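PDB 3DQQ: 3-oxo-tetronate kinase from Salmonella typhimurium, which probably phosphorylates 3-oxo-tetronate, transferring a phosphate from ATP to give 3-oxo-tetronate 4-phosphate and ADP. Local coordinates for residues V280-A283 against R284-S288; F357-G361 against G362-G366; R54-A58 against Q59-K63; T332-S335 against H336-A340. One frame throughout, in Å; residues are numbered along the deposited sequence.

Contact 1. Residues V280-A283 against R284-S288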
loop_
_atom_site.group_PDB
_atom_site.type_symbol
_atom_site.label_atom_id
_atom_site.label_comp_id
_atom_site.label_asym_id
_atom_site.label_seq_id
_atom_site.Cartn_x
_atom_site.Cartn_y
_atom_site.Cartn_z
ATOM N N VAL A 280 13.194 7.302 -13.502
ATOM C CA VAL A 280 14.222 7.634 -12.551
ATOM C C VAL A 280 14.930 6.369 -12.072
ATOM O O VAL A 280 14.285 5.499 -11.497
ATOM C CB VAL A 280 13.608 8.322 -11.329
ATOM C CG1 VAL A 280 14.650 8.542 -10.278
ATOM C CG2 VAL A 280 12.943 9.611 -11.718
ATOM N N ASP A 281 16.250 6.280 -12.289
ATOM C CA ASP A 281 17.033 5.144 -11.789
ATOM C C ASP A 281 17.555 5.376 -10.379
ATOM O O ASP A 281 18.417 6.188 -10.121
ATOM C CB ASP A 281 18.183 4.787 -12.718
ATOM C CG ASP A 281 19.015 3.612 -12.196
ATOM O OD1 ASP A 281 18.465 2.618 -11.675
ATOM O OD2 ASP A 281 20.240 3.664 -12.290
ATOM N N VAL A 282 17.003 4.624 -9.463
ATOM C CA VAL A 282 17.399 4.660 -8.085
ATOM C C VAL A 282 18.896 4.424 -7.876
ATOM O O VAL A 282 19.473 5.035 -6.992
ATOM C CB VAL A 282 16.608 3.616 -7.301
ATOM C CG1 VAL A 282 17.002 3.657 -5.829
ATOM C CG2 VAL A 282 15.125 3.887 -7.470
ATOM N N ALA A 283 19.557 3.578 -8.665
ATOM C CA ALA A 283 21.013 3.424 -8.467
ATOM C C ALA A 283 21.775 4.706 -8.785
ATOM O O ALA A 283 22.958 4.793 -8.551
ATOM C CB ALA A 283 21.586 2.253 -9.256
ATOM N N ARG A 284 21.104 5.719 -9.289
ATOM C CA ARG A 284 21.788 6.990 -9.517
ATOM C C ARG A 284 21.341 8.093 -8.573
ATOM O O ARG A 284 21.661 9.254 -8.789
ATOM C CB ARG A 284 21.637 7.410 -10.983
ATOM C CG ARG A 284 22.463 6.549 -11.929
ATOM C CD ARG A 284 22.087 6.843 -13.374
ATOM N NE ARG A 284 23.059 6.345 -14.340
ATOM C CZ ARG A 284 23.226 5.053 -14.608
ATOM N NH1 ARG A 284 22.472 4.160 -14.033
ATOM N NH2 ARG A 284 24.116 4.641 -15.480
ATOM N N CYS A 285 20.625 7.717 -7.514
ATOM C CA CYS A 285 20.129 8.667 -6.490
ATOM C C CYS A 285 20.676 8.419 -5.083
ATOM O O CYS A 285 20.341 9.123 -4.134
ATOM C CB CYS A 285 18.616 8.570 -6.410
ATOM S SG CYS A 285 17.804 8.939 -7.929
ATOM N N LEU A 286 21.525 7.419 -4.955
ATOM C CA LEU A 286 21.962 6.941 -3.666
ATOM C C LEU A 286 22.952 7.861 -2.968
ATOM O O LEU A 286 23.223 7.627 -1.819
ATOM C CB LEU A 286 22.567 5.548 -3.815
ATOM C CG LEU A 286 21.656 4.316 -3.714
ATOM C CD1 LEU A 286 20.109 4.552 -3.924
ATOM C CD2 LEU A 286 22.265 3.276 -4.640
ATOM N N SER A 287 23.522 8.870 -3.621
ATOM C CA SER A 287 24.280 9.897 -2.881
ATOM C C SER A 287 24.061 11.308 -3.392
ATOM O O SER A 287 23.409 11.514 -4.410
ATOM C CB SER A 287 25.763 9.597 -2.929
ATOM O OG SER A 287 26.275 9.814 -4.217
ATOM N N SER A 288 24.630 12.276 -2.686
ATOM C CA SER A 288 24.579 13.679 -3.088
ATOM C C SER A 288 25.126 13.962 -4.456
ATOM O O SER A 288 24.493 14.640 -5.261
ATOM C CB SER A 288 25.427 14.487 -2.141
ATOM O OG SER A 288 24.699 14.625 -0.971
#
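Arg284 meets Asp281 twice, through the backbone and through the side chains. Arg284 N donates to Asp281 O at 2.9 Å. The Arg284 chain is extended from CG to NE, and the rotation at its last torsion (71°) presents NH1 to Asp281 OD2, with which it forms a salt bridge at 2.9 Å. The oxygen lies in the guanidinium plane, at its edge, and is met on its anti side. The bridge joins one oxygen to one nitrogen, and the two flat groups are turned 48° apart. The other oxygen, Asp281 OD1, takes a weak bond from Ala283 N at 3.3 Å, as in an Asx turn. A second backbone turn overlaps the first: Cys285 N donates to Val282 O at 3.0 Å. Ala283 sits at the bend, and Leu286 CD2 reaches its CA at 4.0 Å. Leu286 CD1 rests on Val282 CG1 at 3.8 Å. His135 of the second subunit packs on Asp281 and Ala283. This short 3-10 turn leads from strand 277-279 toward helix 288-304, whose Tyr294 bonds to Asp281 N through its hydroxyl. Val280 and Cys285 face Leu341 of helix 336-351.

Contact 2. Residues F357-G361 against G362-G366; sequences FIVAG and GETSG
Ser365 OG stands beside its own backbone N (chi1 -59°), and from there it turns back to Gly361 O. Val359 CG1 lies anti to the backbone N (chi1 -178°), which carries that methyl to the first turn of the helix. It ends 3.8 Å from Thr364 CG2 and 3.7 Å from Ser365 OG. Gly361 O is the polar centre of the turn. It accepts the helical bond from Ser365 N at 2.9 Å and a second bond from Ser365 OG at 2.5 Å. The two donors come from opposite faces of the carbonyl plane, so one residue grips the oxygen on both sides. Gly361 is the N-cap residue, and its positive phi is a conformation that glycine adopts readily. Thr364 CB lies 3.7 Å from Ala360 O. Thr364 OG1 is hydrogen-bonded to Glu339 OE1 of helix 336-351. Gly361, Gly362, Glu363 and Thr364 are probably part of the ATP site, with Ser259 and Gly404 close to Gly361. The chain reverses sharply here: the axes of strand 357-360 and helix 362-366 run at 144°. The strand lies between strands 398-402 and 253-257 and bonds to both through its backbone. Leu401 packs on Val359 and Ser365, and helix 411-417 lies on Ile358.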
loop_
_atom_site.group_PDB
_atom_site.type_symbol
_atom_site.label_atom_id
_atom_site.label_comp_id
_atom_site.label_asym_id
_atom_site.label_seq_id
_atom_site.Cartn_x
_atom_site.Cartn_y
_atom_site.Cartn_z
ATOM N N PHE A 357 4.502 22.969 -14.295
ATOM C CA PHE A 357 4.906 21.733 -13.664
ATOM C C PHE A 357 3.682 20.904 -13.301
ATOM O O PHE A 357 2.890 21.292 -12.445
ATOM C CB PHE A 357 5.647 22.048 -12.393
ATOM C CG PHE A 357 6.997 22.624 -12.602
ATOM C CD1 PHE A 357 8.131 21.877 -12.352
ATOM C CD2 PHE A 357 7.156 23.924 -13.041
ATOM C CE1 PHE A 357 9.411 22.428 -12.546
ATOM C CE2 PHE A 357 8.431 24.470 -13.234
ATOM C CZ PHE A 357 9.549 23.719 -12.981
ATOM N N ILE A 358 3.530 19.759 -13.949
ATOM C CA ILE A 358 2.446 18.857 -13.670
ATOM C C ILE A 358 3.034 17.784 -12.751
ATOM O O ILE A 358 3.905 17.046 -13.151
ATOM C CB ILE A 358 1.888 18.275 -14.994
ATOM C CG1 ILE A 358 1.456 19.423 -15.916
ATOM C CG2 ILE A 358 0.729 17.292 -14.735
ATOM C CD1 ILE A 358 1.184 19.022 -17.374
ATOM N N VAL A 359 2.589 17.725 -11.506
ATOM C CA VAL A 359 3.255 16.877 -10.530
ATOM C C VAL A 359 2.256 15.868 -9.954
ATOM O O VAL A 359 1.140 16.237 -9.571
ATOM C CB VAL A 359 3.864 17.728 -9.404
ATOM C CG1 VAL A 359 4.602 16.856 -8.401
ATOM C CG2 VAL A 359 4.771 18.800 -9.997
ATOM N N ALA A 360 2.645 14.592 -9.932
ATOM C CA ALA A 360 1.834 13.518 -9.355
ATOM C C ALA A 360 2.488 13.042 -8.053
ATOM O O ALA A 360 3.679 12.709 -8.028
ATOM C CB ALA A 360 1.709 12.374 -10.316
ATOM N N GLY A 361 1.703 13.040 -6.970
ATOM C CA GLY A 361 2.161 12.618 -5.650
ATOM C C GLY A 361 2.074 13.781 -4.668
ATOM O O GLY A 361 2.440 14.910 -5.011
ATOM N N GLY A 362 1.575 13.513 -3.455
ATOM C CA GLY A 362 1.542 14.518 -2.389
ATOM C C GLY A 362 2.927 14.897 -1.845
ATOM O O GLY A 362 3.209 16.089 -1.648
ATOM N N GLU A 363 3.795 13.913 -1.581
ATOM C CA GLU A 363 5.133 14.265 -1.135
ATOM C C GLU A 363 5.856 15.008 -2.261
ATOM O O GLU A 363 6.449 16.051 -2.031
ATOM C CB GLU A 363 5.941 13.054 -0.672
ATOM C CG GLU A 363 5.619 12.594 0.788
ATOM C CD GLU A 363 5.776 13.714 1.890
ATOM O OE1 GLU A 363 4.827 13.887 2.750
ATOM O OE2 GLU A 363 6.850 14.408 1.882
ATOM N N THR A 364 5.758 14.488 -3.475
ATOM C CA THR A 364 6.452 15.065 -4.584
ATOM C C THR A 364 5.997 16.497 -4.834
ATOM O O THR A 364 6.854 17.389 -5.073
ATOM C CB THR A 364 6.290 14.202 -5.836
ATOM O OG1 THR A 364 6.527 12.843 -5.469
ATOM C CG2 THR A 364 7.285 14.618 -6.939
ATOM N N SER A 365 4.682 16.729 -4.736
ATOM C CA SER A 365 4.145 18.093 -4.846
ATOM C C SER A 365 4.746 18.989 -3.792
ATOM O O SER A 365 5.145 20.114 -4.058
ATOM C CB SER A 365 2.621 18.113 -4.737
ATOM O OG SER A 365 2.015 17.301 -5.762
ATOM N N GLY A 366 4.848 18.475 -2.586
ATOM C CA GLY A 366 5.494 19.201 -1.532
ATOM C C GLY A 366 6.916 19.579 -1.844
ATOM O O GLY A 366 7.292 20.744 -1.693
#

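Contact 3. Residues R54-A58 against Q59-K63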
loop_
_atom_site.group_PDB
_atom_site.type_symbol
_atom_site.label_atom_id
_atom_site.label_comp_id
_atom_site.label_asym_id
_atom_site.label_seq_id
_atom_site.Cartn_x
_atom_site.Cartn_y
_atom_site.Cartn_z
ATOM N N ARG A 54 -4.176 18.625 11.137
ATOM C CA ARG A 54 -5.153 17.563 11.328
ATOM C C ARG A 54 -4.802 16.556 12.425
ATOM O O ARG A 54 -5.671 16.215 13.206
ATOM C CB ARG A 54 -5.400 16.837 10.047
ATOM C CG ARG A 54 -6.397 15.737 10.202
ATOM C CD ARG A 54 -6.824 15.194 8.873
ATOM N NE ARG A 54 -7.390 16.242 8.048
ATOM C CZ ARG A 54 -7.846 16.058 6.825
ATOM N NH1 ARG A 54 -8.365 17.051 6.160
ATOM N NH2 ARG A 54 -7.813 14.863 6.292
ATOM N N SER A 55 -3.544 16.116 12.502
ATOM C CA SER A 55 -3.113 15.066 13.464
ATOM C C SER A 55 -2.043 15.404 14.471
ATOM O O SER A 55 -1.763 14.584 15.324
ATOM C CB SER A 55 -2.592 13.842 12.743
ATOM O OG SER A 55 -3.513 13.452 11.761
ATOM N N CYS A 56 -1.414 16.561 14.385
ATOM C CA CYS A 56 -0.432 16.930 15.373
ATOM C C CYS A 56 -1.114 17.163 16.753
ATOM O O CYS A 56 -2.343 17.191 16.856
ATOM C CB CYS A 56 0.222 18.207 14.910
ATOM S SG CYS A 56 -0.948 19.534 14.929
ATOM N N PRO A 57 -0.330 17.341 17.809
ATOM C CA PRO A 57 -0.936 17.617 19.099
ATOM C C PRO A 57 -1.848 18.852 19.071
ATOM O O PRO A 57 -1.575 19.821 18.318
ATOM C CB PRO A 57 0.268 17.896 20.015
ATOM C CG PRO A 57 1.428 17.285 19.337
ATOM C CD PRO A 57 1.140 17.298 17.873
ATOM N N ALA A 58 -2.879 18.823 19.924
ATOM C CA ALA A 58 -3.882 19.844 19.993
ATOM C C ALA A 58 -3.244 21.196 20.179
ATOM O O ALA A 58 -3.626 22.165 19.508
ATOM C CB ALA A 58 -4.832 19.560 21.123
ATOM N N GLN A 59 -2.262 21.273 21.063
ATOM C CA GLN A 59 -1.643 22.572 21.337
ATOM C C GLN A 59 -0.961 23.199 20.115
ATOM O O GLN A 59 -1.003 24.406 19.910
ATOM C CB GLN A 59 -0.666 22.497 22.505
ATOM C CG GLN A 59 -0.371 23.842 23.133
ATOM C CD GLN A 59 -1.659 24.683 23.524
ATOM O OE1 GLN A 59 -2.713 24.112 23.951
ATOM N NE2 GLN A 59 -1.553 26.052 23.377
ATOM N N GLU A 60 -0.355 22.385 19.284
ATOM C CA GLU A 60 0.301 22.896 18.104
ATOM C C GLU A 60 -0.794 23.352 17.151
ATOM O O GLU A 60 -0.629 24.342 16.453
ATOM C CB GLU A 60 1.158 21.789 17.487
ATOM C CG GLU A 60 2.054 22.195 16.313
ATOM C CD GLU A 60 2.777 20.966 15.586
ATOM O OE1 GLU A 60 3.011 19.863 16.204
ATOM O OE2 GLU A 60 3.118 21.125 14.373
ATOM N N ALA A 61 -1.918 22.628 17.138
ATOM C CA ALA A 61 -2.988 22.936 16.210
ATOM C C ALA A 61 -3.633 24.275 16.619
ATOM O O ALA A 61 -3.852 25.154 15.764
ATOM C CB ALA A 61 -4.006 21.796 16.145
ATOM N N ILE A 62 -3.879 24.447 17.919
ATOM C CA ILE A 62 -4.401 25.695 18.428
ATOM C C ILE A 62 -3.442 26.839 18.100
ATOM O O ILE A 62 -3.871 27.848 17.547
ATOM C CB ILE A 62 -4.670 25.660 19.946
ATOM C CG1 ILE A 62 -5.850 24.690 20.236
ATOM C CG2 ILE A 62 -4.956 27.068 20.433
ATOM C CD1 ILE A 62 -5.833 23.960 21.561
ATOM N N LYS A 63 -2.149 26.677 18.375
ATOM C CA LYS A 63 -1.227 27.789 18.167
ATOM C C LYS A 63 -1.118 28.216 16.706
ATOM O O LYS A 63 -1.227 29.393 16.399
ATOM C CB LYS A 63 0.147 27.464 18.732
ATOM C CG LYS A 63 0.159 27.355 20.260
ATOM C CD LYS A 63 0.780 28.595 20.945
ATOM C CE LYS A 63 0.345 28.752 22.439
ATOM N NZ LYS A 63 -0.858 29.694 22.619
#
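Pro57 O, at the N-cap, takes bonds from two amides of the helix it precedes. Ala61 N donates to Pro57 O at 3.1 Å. Glu60 N also reaches Pro57 O at 3.0 Å, but the N-H is bent to 125° and the bond is weak. The next carbonyl follows suit: Ile62 N lies 2.8 Å from Ala58 O and donates to it. The helix then continues with Lys63 N on Gln59 O. Pro57 has no polar side chain, so it cannot cap the helix with one. The carboxylate of Glu60 packs against the preceding residues. Its chain is extended, and OE1 lies 3.5 Å from Cys56 CB and 3.6 Å from Pro57 CD. Both are packing contacts. Glu60, in the first turn, probably gains from the partial positive charge of the helix N terminus. Other groups are satisfied by residues farther off. Cys56 O accepts from Asn95 ND2, Ala61 O accepts from Ser65 OG, and Arg54 NH1 forms a salt bridge with Asp10. Cys56 SG sits between its backbone N and carbonyl carbon (chi1 67°), where it faces the helix and touches Ala61 CB at 4.0 Å. Ala61 and Ile62 also pack on helix 96-106. Cys56 directly precedes the N-cap and Ala61 lies five residues on. This is the spacing of a hydrophobic staple, a motif of helix N termini, here at the start of helix 58-74 in the sugar-binding domain.

Contact 4. Residues T332-S335 against H336-A340; sequences TEAS and HAVEA
Ser335 O receives Glu339 N at 2.9 Å. This is the first full helical bond of helix 336-351. Ser335 is the N-cap residue and also uses its hydroxyl. Val338 N donates to Ser335 OG at 3.3 Å; the bond is well aligned but long, hence weak. Ser335 OG lies between its backbone N and carbonyl carbon (chi1 67°), a position that turns it toward the opening turn of the helix. The two acceptors of Ser335 thus meet two successive amides. The residue three after the cap is Val338, which has no polar side chain to return a bond, so a capping box is not formed. The next bond follows from Ala340 N to His336 O. The incoming loop is anchored farther back, where Thr332 bonds to Thr319. Apolar groups pack beside this cap. Val338 CG2 lies 3.6 Å from Ser335 OG, and Val338 CG1 faces Ala334 CB at 4.2 Å. The Glu339 chain bends at chi2 (-46°) and folds back along the turn. Its CG stays 3.6 Å from Ser335 O, and OE2 lies near Ala334 CB. The other oxygen, OE1, is hydrogen-bonded to Thr364 OG1, on helix 362-371. That helix also presents Glu363 and Val367 to the Glu339 side chain. Around the rest of the turn, Val338 packs on the loop residues Ala315 and Ser318, while Ala337 lies on Cys285, in the loop between strand 277-279 and helix 288-304.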
loop_
_atom_site.group_PDB
_atom_site.type_symbol
_atom_site.label_atom_id
_atom_site.label_comp_id
_atom_site.label_asym_id
_atom_site.label_seq_id
_atom_site.Cartn_x
_atom_site.Cartn_y
_atom_site.Cartn_z
ATOM N N THR A 332 5.485 0.582 -2.941
ATOM C CA THR A 332 6.164 1.200 -1.780
ATOM C C THR A 332 6.278 2.685 -2.202
ATOM O O THR A 332 6.596 2.954 -3.371
ATOM C CB THR A 332 7.566 0.551 -1.487
ATOM O OG1 THR A 332 8.544 1.085 -2.388
ATOM C CG2 THR A 332 7.521 -1.014 -1.603
ATOM N N GLU A 333 5.981 3.649 -1.327
ATOM C CA GLU A 333 5.972 5.090 -1.779
ATOM C C GLU A 333 7.392 5.650 -2.053
ATOM O O GLU A 333 8.369 5.146 -1.468
ATOM C CB GLU A 333 5.177 5.996 -0.820
ATOM C CG GLU A 333 5.169 5.533 0.659
ATOM C CD GLU A 333 4.326 6.435 1.568
ATOM O OE1 GLU A 333 4.432 7.690 1.450
ATOM O OE2 GLU A 333 3.556 5.881 2.404
ATOM N N ALA A 334 7.493 6.665 -2.928
ATOM C CA ALA A 334 8.810 7.088 -3.450
ATOM C C ALA A 334 9.800 7.418 -2.337
ATOM O O ALA A 334 9.500 8.156 -1.424
ATOM C CB ALA A 334 8.684 8.247 -4.409
ATOM N N SER A 335 10.990 6.853 -2.420
ATOM C CA SER A 335 11.967 6.978 -1.349
ATOM C C SER A 335 12.491 8.389 -1.166
ATOM O O SER A 335 12.394 9.250 -2.066
ATOM C CB SER A 335 13.155 6.091 -1.634
ATOM O OG SER A 335 13.812 6.586 -2.754
ATOM N N HIS A 336 13.070 8.610 0.008
ATOM C CA HIS A 336 13.697 9.873 0.297
ATOM C C HIS A 336 14.701 10.252 -0.802
ATOM O O HIS A 336 14.755 11.408 -1.189
ATOM C CB HIS A 336 14.354 9.890 1.692
ATOM C CG HIS A 336 15.150 11.139 1.944
ATOM N ND1 HIS A 336 16.519 11.225 1.696
ATOM C CD2 HIS A 336 14.754 12.392 2.309
ATOM C CE1 HIS A 336 16.932 12.466 1.932
ATOM N NE2 HIS A 336 15.882 13.191 2.307
ATOM N N ALA A 337 15.463 9.297 -1.329
ATOM C CA ALA A 337 16.497 9.618 -2.317
ATOM C C ALA A 337 15.900 10.104 -3.642
ATOM O O ALA A 337 16.391 11.038 -4.251
ATOM C CB ALA A 337 17.412 8.435 -2.552
ATOM N N VAL A 338 14.839 9.452 -4.080
ATOM C CA VAL A 338 14.088 9.926 -5.218
ATOM C C VAL A 338 13.464 11.312 -4.933
ATOM O O VAL A 338 13.589 12.210 -5.759
ATOM C CB VAL A 338 13.012 8.904 -5.642
ATOM C CG1 VAL A 338 12.058 9.510 -6.649
ATOM C CG2 VAL A 338 13.678 7.692 -6.228
ATOM N N GLU A 339 12.830 11.528 -3.787
ATOM C CA GLU A 339 12.339 12.886 -3.514
ATOM C C GLU A 339 13.478 13.913 -3.505
ATOM O O GLU A 339 13.346 14.966 -4.052
ATOM C CB GLU A 339 11.535 12.964 -2.207
ATOM C CG GLU A 339 10.221 12.111 -2.184
ATOM C CD GLU A 339 9.334 12.258 -3.466
ATOM O OE1 GLU A 339 8.653 13.284 -3.646
ATOM O OE2 GLU A 339 9.291 11.344 -4.316
ATOM N N ALA A 340 14.617 13.596 -2.933
ATOM C CA ALA A 340 15.745 14.493 -2.984
ATOM C C ALA A 340 16.115 14.806 -4.429
ATOM O O ALA A 340 16.513 15.935 -4.740
ATOM C CB ALA A 340 16.934 13.900 -2.235
#

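In the fold
In chain order the contacts are 3, 1, 4 and 2. Each is a local turn that closes before the next opens, so none nest or cross. Contact 3 starts helix 58-74 in the sugar-binding domain, apart from the others; its centre is about 25 Å from that of contact 2. The remaining three belong to the nucleotide-binding domain. Contact 1 turns the chain between strand 277-279 and helix 288-304. Contact 4 opens helix 336-351, and contact 2 joins strand 356-360 to helix 362-371. Contact 4 lies in the middle: it packs on contact 1 on one side and touches contact 2 at the probable ATP site.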